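Local coordinates for protein PA1221 (Pseudomonas aeruginosa, PDB 4DG8) that belongs to the AMP-binding (ANL) enzyme family, carries a phosphopantetheine attachment domain, and holds adenosine monophosphate in this model, at residues M205-N210 and Q280-G285. Residues are numbered along the deposited sequence; the frame is centred on the assembly and turned at random.
Sequences MRFLVN and QLLTGG. With AMP (adenosine monophosphate), chain B.
Van der Waals packing carries most of the contact between M205-N210 and Q280-G285, and it begins where the sulfur of M205 meets the amide end of Q280. M205 SD lies 3.6 Å from Q280 NE2, the two side chains crossing at a slant. M205 folds back on itself, bent at both chi2 (-62°) and chi3 (-90°), and this curl brings its CE methyl in plane to the edge of the F207 ring within its own segment. F207 leans across as well: CZ approaches Q280 NE2 at 4.3 Å, and CE2 reaches the CD1 methyl of L282 at 4.5 Å, the one apolar pair across the contact. Both partners come at the ring obliquely.

No hydrogen bond joins the two segments; the polar bonds run to neighbours. OE1 of Q280, whose chain is extended beyond CG, accepts a hydrogen bond from the backbone N of F201, and NE2 is hydrogen-bonded to S256 OG, which fixes the rotation of its buried amide. Strand 206-209 pairs through its backbone with strand 231-234, and the backbone of R206 is also hydrogen-bonded to D255 and S256, the latter in strand 256-260. Strand 280-284 belongs to a different sheet, between 256-260 and 304-309.

Segment 280-285 ends in the AMP pocket, where G285 N lies 3.0 Å from N7 of AMP and G284 CA 3.7 Å from N6.

Here the two sheets touch through a thioether, an aromatic ring and a leucine methyl, with one buried amide at the seam whose polar needs are met from outside both segments.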
loop_
_atom_site.group_PDB
_atom_site.type_symbol
_atom_site.label_atom_id
_atom_site.label_comp_id
_atom_site.label_asym_id
_atom_site.label_seq_id
_atom_site.Cartn_x
_atom_site.Cartn_y
_atom_site.Cartn_z
ATOM N N MET A 205 -16.649 12.479 1.677
ATOM C CA MET A 205 -15.513 11.660 1.274
ATOM C C MET A 205 -14.228 12.481 1.219
ATOM O O MET A 205 -13.537 12.487 0.193
ATOM C CB MET A 205 -15.780 10.972 -0.072
ATOM C CG MET A 205 -16.932 9.956 -0.011
ATOM S SD MET A 205 -16.515 8.636 1.130
ATOM C CE MET A 205 -15.688 7.476 0.029
ATOM N N ARG A 206 -13.886 13.170 2.312
ATOM C CA ARG A 206 -12.673 13.967 2.260
ATOM C C ARG A 206 -11.547 13.173 2.903
ATOM O O ARG A 206 -11.358 13.174 4.124
ATOM C CB ARG A 206 -12.891 15.306 2.965
ATOM C CG ARG A 206 -13.977 16.174 2.302
ATOM C CD ARG A 206 -14.222 17.473 3.056
ATOM N NE ARG A 206 -13.062 18.363 3.016
ATOM C CZ ARG A 206 -12.811 19.249 2.055
ATOM N NH1 ARG A 206 -13.619 19.365 1.009
ATOM N NH2 ARG A 206 -11.732 20.009 2.125
ATOM N N PHE A 207 -10.732 12.576 2.038
ATOM C CA PHE A 207 -9.730 11.614 2.466
ATOM C C PHE A 207 -8.411 12.286 2.739
ATOM O O PHE A 207 -7.931 13.068 1.927
ATOM C CB PHE A 207 -9.521 10.520 1.413
ATOM C CG PHE A 207 -10.326 9.306 1.660
ATOM C CD1 PHE A 207 -11.613 9.197 1.146
ATOM C CD2 PHE A 207 -9.827 8.280 2.442
ATOM C CE1 PHE A 207 -12.373 8.077 1.396
ATOM C CE2 PHE A 207 -10.587 7.148 2.690
ATOM C CZ PHE A 207 -11.848 7.045 2.168
ATOM N N LEU A 208 -7.843 11.984 3.899
ATOM C CA LEU A 208 -6.474 12.321 4.175
ATOM C C LEU A 208 -5.613 11.554 3.174
ATOM O O LEU A 208 -5.724 10.337 3.058
ATOM C CB LEU A 208 -6.120 11.893 5.595
ATOM C CG LEU A 208 -4.635 12.013 5.931
ATOM C CD1 LEU A 208 -4.225 13.465 5.878
ATOM C CD2 LEU A 208 -4.339 11.427 7.302
ATOM N N VAL A 209 -4.789 12.275 2.430
ATOM C CA VAL A 209 -3.808 11.652 1.560
ATOM C C VAL A 209 -2.441 11.813 2.198
ATOM O O VAL A 209 -1.888 12.912 2.260
ATOM C CB VAL A 209 -3.809 12.264 0.151
ATOM C CG1 VAL A 209 -2.610 11.723 -0.687
ATOM C CG2 VAL A 209 -5.134 12.005 -0.531
ATOM N N ASN A 210 -1.932 10.689 2.683
ATOM C CA ASN A 210 -0.754 10.610 3.526
ATOM C C ASN A 210 0.252 9.504 3.100
ATOM O O ASN A 210 1.462 9.723 3.055
ATOM C CB ASN A 210 -1.167 10.529 5.004
ATOM C CG ASN A 210 0.023 10.366 5.927
ATOM O OD1 ASN A 210 0.878 11.248 6.021
ATOM N ND2 ASN A 210 0.090 9.224 6.602
ATOM N N GLN A 280 -14.871 8.421 9.378
ATOM C CA GLN A 280 -14.464 7.026 9.209
ATOM C C GLN A 280 -12.938 6.928 9.190
ATOM O O GLN A 280 -12.240 7.677 8.482
ATOM C CB GLN A 280 -15.113 6.399 7.954
ATOM C CG GLN A 280 -14.816 7.156 6.665
ATOM C CD GLN A 280 -15.779 6.881 5.499
ATOM O OE1 GLN A 280 -16.766 6.140 5.617
ATOM N NE2 GLN A 280 -15.476 7.491 4.347
ATOM N N LEU A 281 -12.438 6.009 10.010
ATOM C CA LEU A 281 -11.021 5.736 10.157
ATOM C C LEU A 281 -10.791 4.253 9.862
ATOM O O LEU A 281 -11.391 3.379 10.494
ATOM C CB LEU A 281 -10.577 6.078 11.587
ATOM C CG LEU A 281 -9.115 5.817 11.974
ATOM C CD1 LEU A 281 -8.137 6.359 10.918
ATOM C CD2 LEU A 281 -8.809 6.413 13.334
ATOM N N LEU A 282 -9.964 3.979 8.868
ATOM C CA LEU A 282 -9.575 2.616 8.528
ATOM C C LEU A 282 -8.138 2.418 8.956
ATOM O O LEU A 282 -7.296 3.306 8.797
ATOM C CB LEU A 282 -9.738 2.347 7.026
ATOM C CG LEU A 282 -11.131 2.692 6.486
ATOM C CD1 LEU A 282 -11.148 4.126 5.969
ATOM C CD2 LEU A 282 -11.523 1.745 5.392
ATOM N N THR A 283 -7.878 1.269 9.558
ATOM C CA THR A 283 -6.553 0.931 10.047
ATOM C C THR A 283 -6.297 -0.548 9.758
ATOM O O THR A 283 -7.200 -1.261 9.317
ATOM C CB THR A 283 -6.410 1.221 11.551
ATOM O OG1 THR A 283 -5.060 0.952 11.945
ATOM C CG2 THR A 283 -7.367 0.344 12.364
ATOM N N GLY A 284 -5.058 -0.990 9.934
ATOM C CA GLY A 284 -4.696 -2.344 9.548
ATOM C C GLY A 284 -3.243 -2.437 9.122
ATOM O O GLY A 284 -2.401 -1.652 9.574
ATOM N N GLY A 285 -2.935 -3.413 8.266
ATOM C CA GLY A 285 -1.575 -3.579 7.791
ATOM C C GLY A 285 -0.770 -4.473 8.709
ATOM O O GLY A 285 0.193 -5.091 8.285
HETATM P P AMP B . 0.865 -5.341 1.951
HETATM O O1P AMP B . 2.163 -4.562 1.960
HETATM O O2P AMP B . -0.446 -4.569 2.016
HETATM O O3P AMP B . 0.900 -6.225 0.718
HETATM O "O5'" AMP B . 0.890 -6.429 3.108
HETATM C "C5'" AMP B . -0.090 -7.448 3.158
HETATM C "C4'" AMP B . 0.087 -8.329 4.364
HETATM O "O4'" AMP B . 0.051 -7.529 5.575
HETATM C "C3'" AMP B . -0.992 -9.376 4.576
HETATM O "O3'" AMP B . -0.807 -10.529 3.762
HETATM C "C2'" AMP B . -0.897 -9.652 6.070
HETATM O "O2'" AMP B . 0.202 -10.511 6.348
HETATM C "C1'" AMP B . -0.575 -8.258 6.617
HETATM N N9 AMP B . -1.795 -7.528 7.033
HETATM C C8 AMP B . -2.396 -6.556 6.306
HETATM N N7 AMP B . -3.493 -6.067 6.935
HETATM C C5 AMP B . -3.631 -6.734 8.091
HETATM C C6 AMP B . -4.588 -6.711 9.231
HETATM N N6 AMP B . -5.634 -5.865 9.247
HETATM N N1 AMP B . -4.374 -7.565 10.261
HETATM C C2 AMP B . -3.322 -8.410 10.245
HETATM N N3 AMP B . -2.418 -8.481 9.247
HETATM C C4 AMP B . -2.505 -7.688 8.156
#